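Local coordinates for protein thiol transferase (PDB 4F0B) that binds oxidized glutathione and probably acts as a glutathione transferase with thiol transferase activity, as a Ure2p-type member of the GST fold family, at residues P72-E77 against L88-Q93; A23-E28 against N99-D104; E27-K30 against G35-Y38. All coordinates share one frame; numbering follows the deposited sequence.

Interaction 1 (P72-E77 against L88-Q93)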
ATOM      1  N   PRO A  72      -8.591   7.817   6.708  1.00  5.13           N
ATOM      2  CA  PRO A  72      -8.402   9.260   6.921  1.00  5.36           C
ATOM      3  C   PRO A  72      -8.016   9.987   5.658  1.00  5.70           C
ATOM      4  O   PRO A  72      -7.603   9.412   4.639  1.00  5.87           O
ATOM      5  CB  PRO A  72      -7.240   9.308   7.938  1.00  6.60           C
ATOM      6  CG  PRO A  72      -6.381   8.085   7.527  1.00  4.74           C
ATOM      7  CD  PRO A  72      -7.402   7.019   7.103  1.00  4.73           C
ATOM      8  N   ALA A  73      -8.169  11.300   5.745  1.00  6.14           N
ATOM      9  CA  ALA A  73      -7.619  12.206   4.753  1.00  5.93           C
ATOM     10  C   ALA A  73      -7.237  13.471   5.479  1.00  6.42           C
ATOM     11  O   ALA A  73      -7.768  13.783   6.549  1.00  8.28           O
ATOM     12  CB  ALA A  73      -8.632  12.513   3.627  1.00  7.00           C
ATOM     13  N   ILE A  74      -6.332  14.246   4.883  1.00  6.47           N
ATOM     14  CA  ILE A  74      -6.060  15.577   5.391  1.00  7.17           C
ATOM     15  C   ILE A  74      -6.146  16.623   4.318  1.00  7.61           C
ATOM     16  O   ILE A  74      -6.084  16.323   3.128  1.00  8.47           O
ATOM     17  CB  ILE A  74      -4.677  15.713   6.032  1.00  8.57           C
ATOM     18  CG1 ILE A  74      -3.555  15.443   5.006  1.00  8.04           C
ATOM     19  CG2 ILE A  74      -4.548  14.814   7.270  1.00  9.12           C
ATOM     20  CD1 ILE A  74      -2.154  15.888   5.489  1.00  9.77           C
ATOM     21  N   THR A  75      -6.342  17.869   4.744  1.00  8.39           N
ATOM     22  CA  THR A  75      -5.961  18.997   3.886  1.00  9.00           C
ATOM     23  C   THR A  75      -4.900  19.790   4.582  1.00 11.10           C
ATOM     24  O   THR A  75      -4.909  19.928   5.798  1.00 11.09           O
ATOM     25  CB  THR A  75      -7.140  19.884   3.502  1.00  9.68           C
ATOM     26  OG1 THR A  75      -7.769  20.399   4.687  1.00 11.23           O
ATOM     27  CG2 THR A  75      -8.141  19.083   2.669  1.00 10.07           C
ATOM     28  N   HIS A  76      -3.963  20.310   3.806  1.00 11.57           N
ATOM     29  CA  HIS A  76      -2.915  21.157   4.340  1.00 12.05           C
ATOM     30  C   HIS A  76      -2.868  22.383   3.490  1.00 13.15           C
ATOM     31  O   HIS A  76      -2.481  22.332   2.319  1.00 13.05           O
ATOM     32  CB  HIS A  76      -1.576  20.446   4.330  1.00 10.02           C
ATOM     33  CG  HIS A  76      -0.430  21.337   4.683  1.00 11.86           C
ATOM     34  ND1 HIS A  76       0.764  21.296   4.002  1.00 11.20           N
ATOM     35  CD2 HIS A  76      -0.315  22.334   5.601  1.00 16.10           C
ATOM     36  CE1 HIS A  76       1.572  22.231   4.485  1.00 12.82           C
ATOM     37  NE2 HIS A  76       0.939  22.875   5.449  1.00 17.13           N
ATOM     38  N   GLU A  77      -3.280  23.481   4.115  1.00 14.82           N
ATOM     39  CA  GLU A  77      -3.496  24.735   3.433  1.00 19.40           C
ATOM     40  C   GLU A  77      -4.262  24.494   2.159  1.00 18.57           C
ATOM     41  O   GLU A  77      -3.917  25.014   1.114  1.00 17.93           O
ATOM     42  CB  GLU A  77      -2.168  25.463   3.196  1.00 20.04           C
ATOM     43  CG  GLU A  77      -1.516  25.864   4.524  1.00 25.30           C
ATOM     44  CD  GLU A  77      -0.324  26.799   4.377  1.00 37.02           C
ATOM     45  OE1 GLU A  77      -0.127  27.362   3.282  1.00 42.67           O
ATOM     46  OE2 GLU A  77       0.424  26.966   5.361  1.00 39.19           O
ATOM     47  N   LEU A  88       1.096   9.994   6.115  1.00  5.99           N
ATOM     48  CA  LEU A  88       2.271   9.975   6.998  1.00  5.35           C
ATOM     49  C   LEU A  88       3.496  10.521   6.270  1.00  5.30           C
ATOM     50  O   LEU A  88       4.257  11.325   6.815  1.00  6.88           O
ATOM     51  CB  LEU A  88       2.524   8.541   7.494  1.00  5.24           C
ATOM     52  CG  LEU A  88       1.417   7.966   8.376  1.00  5.51           C
ATOM     53  CD1 LEU A  88       1.731   6.506   8.732  1.00  5.95           C
ATOM     54  CD2 LEU A  88       1.269   8.708   9.702  1.00  8.53           C
ATOM     55  N   LEU A  89       3.709  10.060   5.043  1.00  5.50           N
ATOM     56  CA  LEU A  89       4.857  10.534   4.251  1.00  5.92           C
ATOM     57  C   LEU A  89       4.784  12.045   3.971  1.00  5.92           C
ATOM     58  O   LEU A  89       5.786  12.739   4.074  1.00  7.88           O
ATOM     59  CB  LEU A  89       4.948   9.747   2.939  1.00  5.08           C
ATOM     60  CG  LEU A  89       5.433   8.304   3.175  1.00  4.26           C
ATOM     61  CD1 LEU A  89       5.031   7.469   1.982  1.00  6.19           C
ATOM     62  CD2 LEU A  89       6.930   8.295   3.305  1.00  6.73           C
ATOM     63  N   TYR A  90       3.604  12.544   3.612  1.00  6.59           N
ATOM     64  CA  TYR A  90       3.439  13.972   3.356  1.00  7.45           C
ATOM     65  C   TYR A  90       3.743  14.817   4.591  1.00  6.92           C
ATOM     66  O   TYR A  90       4.452  15.815   4.526  1.00  8.41           O
ATOM     67  CB  TYR A  90       1.993  14.257   2.948  1.00  7.00           C
ATOM     68  CG  TYR A  90       1.756  15.718   2.642  1.00  7.12           C
ATOM     69  CD1 TYR A  90       2.001  16.227   1.359  1.00  8.25           C
ATOM     70  CD2 TYR A  90       1.322  16.610   3.632  1.00  9.42           C
ATOM     71  CE1 TYR A  90       1.809  17.591   1.083  1.00 11.86           C
ATOM     72  CE2 TYR A  90       1.132  17.963   3.362  1.00  9.15           C
ATOM     73  CZ  TYR A  90       1.382  18.453   2.088  1.00 10.48           C
ATOM     74  OH  TYR A  90       1.180  19.807   1.817  1.00 11.98           O
ATOM     75  N   LEU A  91       3.163  14.416   5.721  1.00  6.68           N
ATOM     76  CA  LEU A  91       3.357  15.188   6.940  1.00  7.34           C
ATOM     77  C   LEU A  91       4.813  15.142   7.363  1.00  7.94           C
ATOM     78  O   LEU A  91       5.368  16.166   7.814  1.00  9.25           O
ATOM     79  CB  LEU A  91       2.451  14.664   8.057  1.00  9.95           C
ATOM     80  CG  LEU A  91       0.950  14.939   7.889  1.00  8.99           C
ATOM     81  CD1 LEU A  91       0.163  14.208   8.963  1.00 11.64           C
ATOM     82  CD2 LEU A  91       0.668  16.446   7.968  1.00 11.02           C
ATOM     83  N   ALA A  92       5.443  13.986   7.223  1.00  7.76           N
ATOM     84  CA  ALA A  92       6.871  13.914   7.523  1.00  8.73           C
ATOM     85  C   ALA A  92       7.677  14.846   6.625  1.00  9.45           C
ATOM     86  O   ALA A  92       8.538  15.584   7.116  1.00 10.14           O
ATOM     87  CB  ALA A  92       7.375  12.476   7.422  1.00  9.16           C
ATOM     88  N   GLN A  93       7.401  14.839   5.327  1.00  8.49           N
ATOM     89  CA  GLN A  93       8.195  15.643   4.410  1.00 11.34           C
ATOM     90  C   GLN A  93       8.056  17.134   4.715  1.00 11.27           C
ATOM     91  O   GLN A  93       9.018  17.888   4.618  1.00 14.76           O
ATOM     92  CB  GLN A  93       7.803  15.344   2.948  1.00 13.58           C
ATOM     93  CG  GLN A  93       8.497  16.289   1.923  1.00 24.19           C
ATOM     94  CD  GLN A  93       8.167  15.952   0.455  1.00 32.66           C
ATOM     95  OE1 GLN A  93       7.221  15.223   0.179  1.00 37.29           O
ATOM     96  NE2 GLN A  93       8.968  16.466  -0.477  1.00 33.87           N
TER
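I74 and H76 of strand 73-76 both direct their side chains onto helix 84-95, where Y90 and L91 receive them. The tightly packed part is apolar. I74 CD1 lies 3.8 Å from L91 CD2 and 4.0 Å from Y90 CD2, so one methyl touches both helix residues. It meets the Y90 ring obliquely. I74 reaches this place because CG1 sits between the backbone N and the carbonyl carbon (chi1 62°) and the chain then runs out extended. Behind it, I74 rests on V9 and H11 of strand 9-13, and L91 leans on L25 and L26 of helix 20-33.

The other part is polar and more open, since H76 is partly exposed. Y90 has CG anti to the backbone N (chi1 -179°), which carries its hydroxyl out to the imidazole. H76 ND1 and Y90 OH form a nearly straight hydrogen bond of 2.7 Å, with an angle of 168°. The hydroxyl lies in the plane of the imidazole, at its edge. The rings approach by their edges and do not stack, with centroids 5.6 Å apart. The bond also brings Y90 CE2 to 3.4 Å from H76 ND1. Y90 OH has a further partner, K110 NZ of the second subunit, and H76 packs on the same lysine.

The contact joins a sheet strand to a helix of the thioredoxin-like N-terminal domain. P72, preceded by a cis peptide bond, touches the bound glutathione disulfide, as the cis-proline does in this family. The chemistry implies two roles for Y90: its ring touches I74 within the domain, while its hydroxyl links H76 to a lysine across the dimer interface.

Interaction 2 (A23-E28 against N99-D104)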
ATOM      1  N   ALA A  23      -3.134  11.089  13.272  1.00  6.62           N
ATOM      2  CA  ALA A  23      -3.243  11.881  14.504  1.00  7.15           C
ATOM      3  C   ALA A  23      -2.066  11.583  15.432  1.00  7.22           C
ATOM      4  O   ALA A  23      -1.533  12.478  16.078  1.00  7.89           O
ATOM      5  CB  ALA A  23      -4.589  11.641  15.209  1.00 10.47           C
ATOM      6  N   ILE A  24      -1.664  10.321  15.486  1.00  7.07           N
ATOM      7  CA  ILE A  24      -0.466   9.959  16.235  1.00  6.73           C
ATOM      8  C   ILE A  24       0.755  10.723  15.705  1.00  6.78           C
ATOM      9  O   ILE A  24       1.455  11.362  16.492  1.00  7.30           O
ATOM     10  CB  ILE A  24      -0.227   8.456  16.194  1.00  6.35           C
ATOM     11  CG1 ILE A  24      -1.299   7.727  17.013  1.00  7.41           C
ATOM     12  CG2 ILE A  24       1.206   8.142  16.709  1.00  6.34           C
ATOM     13  CD1 ILE A  24      -1.293   6.183  16.807  1.00  6.67           C
ATOM     14  N   LEU A  25       0.980  10.709  14.393  1.00  7.08           N
ATOM     15  CA  LEU A  25       2.101  11.468  13.879  1.00  7.30           C
ATOM     16  C   LEU A  25       1.980  12.970  14.167  1.00  7.20           C
ATOM     17  O   LEU A  25       2.960  13.591  14.565  1.00  7.89           O
ATOM     18  CB  LEU A  25       2.280  11.209  12.390  1.00  6.54           C
ATOM     19  CG  LEU A  25       3.455  11.988  11.779  1.00  7.14           C
ATOM     20  CD1 LEU A  25       4.795  11.654  12.408  1.00  8.52           C
ATOM     21  CD2 LEU A  25       3.469  11.718  10.284  1.00  7.82           C
ATOM     22  N   LEU A  26       0.789  13.556  13.977  1.00  8.17           N
ATOM     23  CA  LEU A  26       0.617  14.984  14.278  1.00  8.23           C
ATOM     24  C   LEU A  26       0.996  15.282  15.724  1.00  8.84           C
ATOM     25  O   LEU A  26       1.667  16.274  16.002  1.00  9.48           O
ATOM     26  CB  LEU A  26      -0.824  15.412  13.991  1.00  8.43           C
ATOM     27  CG  LEU A  26      -1.127  15.509  12.487  1.00  8.69           C
ATOM     28  CD1 LEU A  26      -2.624  15.467  12.232  1.00  8.94           C
ATOM     29  CD2 LEU A  26      -0.527  16.799  11.927  1.00 11.40           C
ATOM     30  N   GLU A  27       0.590  14.433  16.664  1.00  9.00           N
ATOM     31  CA  GLU A  27       0.954  14.677  18.059  1.00 10.38           C
ATOM     32  C   GLU A  27       2.448  14.441  18.328  1.00 10.16           C
ATOM     33  O   GLU A  27       3.042  15.163  19.131  1.00 10.42           O
ATOM     34  CB  GLU A  27       0.089  13.826  19.001  1.00  9.42           C
ATOM     35  CG  GLU A  27      -1.386  14.245  19.068  1.00 11.12           C
ATOM     36  CD  GLU A  27      -1.568  15.651  19.627  1.00 11.85           C
ATOM     37  OE1 GLU A  27      -0.783  16.105  20.507  1.00 14.06           O
ATOM     38  OE2 GLU A  27      -2.529  16.345  19.220  1.00 12.85           O
ATOM     39  N   GLU A  28       3.061  13.474  17.656  1.00  8.64           N
ATOM     40  CA  GLU A  28       4.512  13.291  17.795  1.00  8.63           C
ATOM     41  C   GLU A  28       5.257  14.518  17.284  1.00 10.00           C
ATOM     42  O   GLU A  28       6.209  14.997  17.919  1.00  9.89           O
ATOM     43  CB  GLU A  28       4.999  12.044  17.056  1.00  8.20           C
ATOM     44  CG  GLU A  28       4.424  10.698  17.553  1.00  8.10           C
ATOM     45  CD  GLU A  28       5.079  10.173  18.831  1.00  9.09           C
ATOM     46  OE1 GLU A  28       5.939  10.859  19.418  1.00 10.78           O
ATOM     47  OE2 GLU A  28       4.694   9.065  19.233  1.00  9.91           O
ATOM     48  N   ASN A  99      14.030  15.033  10.762  1.00 12.33           N
ATOM     49  CA  ASN A  99      13.958  13.586  10.533  1.00 14.26           C
ATOM     50  C   ASN A  99      13.982  12.780  11.838  1.00 12.67           C
ATOM     51  O   ASN A  99      14.741  11.819  12.015  1.00 14.98           O
ATOM     52  CB  ASN A  99      15.066  13.163   9.558  1.00 18.15           C
ATOM     53  CG  ASN A  99      14.806  13.667   8.145  1.00 21.26           C
ATOM     54  OD1 ASN A  99      15.518  14.539   7.643  1.00 25.74           O
ATOM     55  ND2 ASN A  99      13.770  13.148   7.517  1.00 21.83           N
ATOM     56  N   ALA A 100      13.113  13.188  12.755  1.00 11.63           N
ATOM     57  CA  ALA A 100      12.967  12.471  14.004  1.00 11.50           C
ATOM     58  C   ALA A 100      12.140  11.203  13.841  1.00 11.52           C
ATOM     59  O   ALA A 100      12.323  10.248  14.600  1.00 12.47           O
ATOM     60  CB  ALA A 100      12.336  13.349  15.039  1.00 12.87           C
ATOM     61  N   PHE A 101      11.267  11.176  12.832  1.00  9.17           N
ATOM     62  CA  PHE A 101      10.285  10.092  12.649  1.00  8.50           C
ATOM     63  C   PHE A 101      10.262   9.550  11.248  1.00  8.67           C
ATOM     64  O   PHE A 101       9.349   8.793  10.887  1.00  8.00           O
ATOM     65  CB  PHE A 101       8.867  10.629  12.969  1.00 10.65           C
ATOM     66  CG  PHE A 101       8.753  11.206  14.349  1.00  9.02           C
ATOM     67  CD1 PHE A 101       8.832  10.376  15.455  1.00 10.23           C
ATOM     68  CD2 PHE A 101       8.637  12.566  14.559  1.00 10.16           C
ATOM     69  CE1 PHE A 101       8.760  10.872  16.742  1.00 10.23           C
ATOM     70  CE2 PHE A 101       8.558  13.093  15.860  1.00 11.44           C
ATOM     71  CZ  PHE A 101       8.627  12.248  16.967  1.00 11.88           C
ATOM     72  N   SER A 102      11.248   9.911  10.438  1.00  9.17           N
ATOM     73  CA  SER A 102      11.177   9.596   9.017  1.00  8.47           C
ATOM     74  C   SER A 102      12.538   9.776   8.400  1.00 10.01           C
ATOM     75  O   SER A 102      13.387  10.477   8.957  1.00 13.24           O
ATOM     76  CB  SER A 102      10.192  10.548   8.318  1.00  8.75           C
ATOM     77  OG  SER A 102      10.656  11.912   8.397  1.00  9.86           O
ATOM     78  N   ARG A 103      12.776   9.161   7.249  0.57 10.59           N
ATOM     79  CA  ARG A 103      14.068   9.295   6.585  0.57  9.78           C
ATOM     80  C   ARG A 103      13.923  10.202   5.358  0.57 11.28           C
ATOM     81  O   ARG A 103      12.877  10.211   4.724  0.57 14.07           O
ATOM     82  CB  ARG A 103      14.592   7.912   6.170  0.57 13.22           C
ATOM     83  CG  ARG A 103      14.467   6.809   7.219  0.57 18.54           C
ATOM     84  CD  ARG A 103      14.893   7.256   8.587  0.57 22.30           C
ATOM     85  NE  ARG A 103      14.852   6.170   9.574  0.57 26.85           N
ATOM     86  CZ  ARG A 103      13.779   5.829  10.293  0.57 22.37           C
ATOM     87  NH1 ARG A 103      12.633   6.483  10.160  0.57 15.49           N
ATOM     88  NH2 ARG A 103      13.864   4.858  11.179  0.57 11.44           N
ATOM     89  N   ASP A 104      14.965  10.978   5.040  1.00 13.20           N
ATOM     90  CA  ASP A 104      14.953  11.910   3.925  1.00 14.51           C
ATOM     91  C   ASP A 104      15.330  11.220   2.601  1.00 12.38           C
ATOM     92  O   ASP A 104      16.349  10.546   2.525  1.00 12.12           O
ATOM     93  CB  ASP A 104      15.912  13.056   4.196  1.00 15.88           C
ATOM     94  CG  ASP A 104      15.814  14.091   3.136  1.00 18.67           C
ATOM     95  OD1 ASP A 104      14.870  14.898   3.227  1.00 26.43           O
ATOM     96  OD2 ASP A 104      16.616  14.027   2.191  1.00 20.31           O
TER
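E28 OE2 is gripped by two groups outside the segments that meet here: Y176 OH by a hydrogen bond and R213 NE by a salt bridge. The carboxylate is thus held from the C-terminal part of the chain, while the base of the same side chain packs on F101. E28 CB stands over one face of the F101 ring, 4.0 Å from the centroid and 24° off the ring normal. This is a CH-pi contact. It is displaced toward the rim, with E28 CB 3.6 Å from F101 CZ. The E28 chain bends at chi2 (-78°), which brings OE1 to 3.9 Å from F101 CE1. A100 CB covers the opposite face of the ring.

L25 adds a looser apolar contact, L25 CD1 to F101 CB at 4.2 Å. Within 99-104, the N99 amide reaches forward to S102 O through ND2 at 3.1 Å. This bond comes from above the carbonyl plane. D96 also bonds the backbone N of A100 and F101.

The contact packs the loop between helices 84-95 and 109-139 against helix 20-33. Its chemistry is divided: the aliphatic base of E28 serves the aromatic ring, and the arginine and tyrosine probably stabilise its buried carboxylate as an anion.

Interaction 3 (E27-K30 against G35-Y38)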
ATOM      1  N   GLU A  27       0.590  14.433  16.664  1.00  9.00           N
ATOM      2  CA  GLU A  27       0.954  14.677  18.059  1.00 10.38           C
ATOM      3  C   GLU A  27       2.448  14.441  18.328  1.00 10.16           C
ATOM      4  O   GLU A  27       3.042  15.163  19.131  1.00 10.42           O
ATOM      5  CB  GLU A  27       0.089  13.826  19.001  1.00  9.42           C
ATOM      6  CG  GLU A  27      -1.386  14.245  19.068  1.00 11.12           C
ATOM      7  CD  GLU A  27      -1.568  15.651  19.627  1.00 11.85           C
ATOM      8  OE1 GLU A  27      -0.783  16.105  20.507  1.00 14.06           O
ATOM      9  OE2 GLU A  27      -2.529  16.345  19.220  1.00 12.85           O
ATOM     10  N   GLU A  28       3.061  13.474  17.656  1.00  8.64           N
ATOM     11  CA  GLU A  28       4.512  13.291  17.795  1.00  8.63           C
ATOM     12  C   GLU A  28       5.257  14.518  17.284  1.00 10.00           C
ATOM     13  O   GLU A  28       6.209  14.997  17.919  1.00  9.89           O
ATOM     14  CB  GLU A  28       4.999  12.044  17.056  1.00  8.20           C
ATOM     15  CG  GLU A  28       4.424  10.698  17.553  1.00  8.10           C
ATOM     16  CD  GLU A  28       5.079  10.173  18.831  1.00  9.09           C
ATOM     17  OE1 GLU A  28       5.939  10.859  19.418  1.00 10.78           O
ATOM     18  OE2 GLU A  28       4.694   9.065  19.233  1.00  9.91           O
ATOM     19  N   LEU A  29       4.782  15.065  16.156  1.00 10.39           N
ATOM     20  CA  LEU A  29       5.395  16.273  15.599  1.00 10.52           C
ATOM     21  C   LEU A  29       5.195  17.457  16.533  1.00 11.13           C
ATOM     22  O   LEU A  29       6.130  18.222  16.790  1.00 12.95           O
ATOM     23  CB  LEU A  29       4.792  16.573  14.225  1.00 10.22           C
ATOM     24  CG  LEU A  29       5.114  15.552  13.136  1.00 10.51           C
ATOM     25  CD1 LEU A  29       4.242  15.821  11.903  1.00 11.71           C
ATOM     26  CD2 LEU A  29       6.601  15.605  12.758  1.00 12.95           C
ATOM     27  N   LYS A  30       3.985  17.624  17.056  1.00 11.36           N
ATOM     28  CA  LYS A  30       3.720  18.729  17.986  1.00 13.74           C
ATOM     29  C   LYS A  30       4.658  18.661  19.212  1.00 11.94           C
ATOM     30  O   LYS A  30       5.141  19.707  19.677  1.00 14.72           O
ATOM     31  CB  LYS A  30       2.250  18.735  18.433  1.00 14.93           C
ATOM     32  CG  LYS A  30       1.244  19.226  17.363  1.00 12.84           C
ATOM     33  CD  LYS A  30      -0.189  18.845  17.715  1.00 14.87           C
ATOM     34  CE  LYS A  30      -0.635  19.409  19.066  1.00 15.77           C
ATOM     35  NZ  LYS A  30      -2.107  19.151  19.302  1.00 16.75           N
ATOM     36  N   GLY A  35       4.373  22.128  16.613  1.00 13.30           N
ATOM     37  CA  GLY A  35       3.312  22.185  15.617  1.00 15.01           C
ATOM     38  C   GLY A  35       3.523  21.062  14.602  1.00 16.86           C
ATOM     39  O   GLY A  35       4.492  20.308  14.729  1.00 15.28           O
ATOM     40  N   PRO A  36       2.626  20.924  13.606  1.00 15.91           N
ATOM     41  CA  PRO A  36       1.485  21.808  13.344  1.00 13.87           C
ATOM     42  C   PRO A  36       0.262  21.518  14.214  1.00 15.05           C
ATOM     43  O   PRO A  36      -0.045  20.364  14.534  1.00 16.90           O
ATOM     44  CB  PRO A  36       1.155  21.516  11.874  1.00 14.69           C
ATOM     45  CG  PRO A  36       1.504  20.032  11.716  1.00 14.83           C
ATOM     46  CD  PRO A  36       2.696  19.809  12.634  1.00 16.31           C
ATOM     47  N   ASP A  37      -0.478  22.564  14.564  1.00 16.07           N
ATOM     48  CA  ASP A  37      -1.799  22.352  15.122  1.00 16.34           C
ATOM     49  C   ASP A  37      -2.765  21.929  14.030  1.00 13.77           C
ATOM     50  O   ASP A  37      -2.530  22.172  12.844  1.00 16.56           O
ATOM     51  CB  ASP A  37      -2.310  23.622  15.804  1.00 19.21           C
ATOM     52  CG  ASP A  37      -1.557  23.931  17.089  1.00 25.16           C
ATOM     53  OD1 ASP A  37      -1.528  23.045  17.976  1.00 24.53           O
ATOM     54  OD2 ASP A  37      -0.977  25.040  17.208  1.00 27.31           O
ATOM     55  N   TYR A  38      -3.844  21.279  14.426  1.00 13.20           N
ATOM     56  CA  TYR A  38      -4.764  20.674  13.474  1.00 12.11           C
ATOM     57  C   TYR A  38      -6.204  20.648  14.004  1.00 15.50           C
ATOM     58  O   TYR A  38      -6.449  20.643  15.221  1.00 16.61           O
ATOM     59  CB  TYR A  38      -4.281  19.244  13.062  1.00 12.45           C
ATOM     60  CG  TYR A  38      -4.264  18.245  14.200  1.00 12.83           C
ATOM     61  CD1 TYR A  38      -3.180  18.181  15.071  1.00 13.32           C
ATOM     62  CD2 TYR A  38      -5.342  17.398  14.421  1.00 14.06           C
ATOM     63  CE1 TYR A  38      -3.160  17.306  16.139  1.00 10.84           C
ATOM     64  CE2 TYR A  38      -5.326  16.470  15.468  1.00 13.79           C
ATOM     65  CZ  TYR A  38      -4.237  16.442  16.317  1.00 13.61           C
ATOM     66  OH  TYR A  38      -4.251  15.594  17.391  1.00 14.86           O
TER
HETATM   67  O   HOH W   1      -3.469  21.050  17.686  1.00 21.22           O
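E27 OE2 takes two hydrogen bonds on different sides. Y38 OH donates to its anti lone pair at 2.6 Å. K30 NZ, one turn along the helix, forms a salt bridge with the same oxygen at 2.8 Å, on its syn side and 26° out of the carboxylate plane. The carboxylate and the tyrosine ring are turned 65° apart.

K30 NZ also donates to a water, which in turn donates to D37 OD1. The lysine and D37 are too far apart for a direct salt bridge, with NZ and OD1 4.2 Å apart. The same water accepts a long bond from Y38 N.

K30 crosses Y38 at about a right angle. Its chain bends at chi3 (58°), and CD lies at the edge of the ring, 3.7 Å from Y38 CE1. K30 CG packs 3.3 Å from P36 O, a buried oxygen with no polar partner in the model. Further in, L29 CB touches P36 CD at 4.2 Å.

Here the link to strand 38-42 lies back against helix 20-33, part of the first beta-alpha-beta unit of the thioredoxin-like domain. Its chemistry implies a charge network: the lysine probably helps to keep E27 ionised, and the tyrosine and lysine bonds together probably limit the carboxylate's rotation.

Interactions 2 and 3 share helix 20-33. Their segments overlap at E27 and E28, but each of these serves one contact: L25 and E28 act in interaction 2, and E27, L29 and K30 in interaction 3. Interaction 2 is wholly buried and joins the helix to the loop 99-104. Interaction 3 is partly buried and binds the helix to the link that follows it, with charges and a water on its more exposed side. Interaction 1 is also buried, yet its polar end reaches the second subunit. L26 packs on P36 and Y38, and L29 meets F101, which joins interactions 2 and 3. No hydrogen bond crosses interaction 2, whereas one direct hydrogen bond crosses each of the other two.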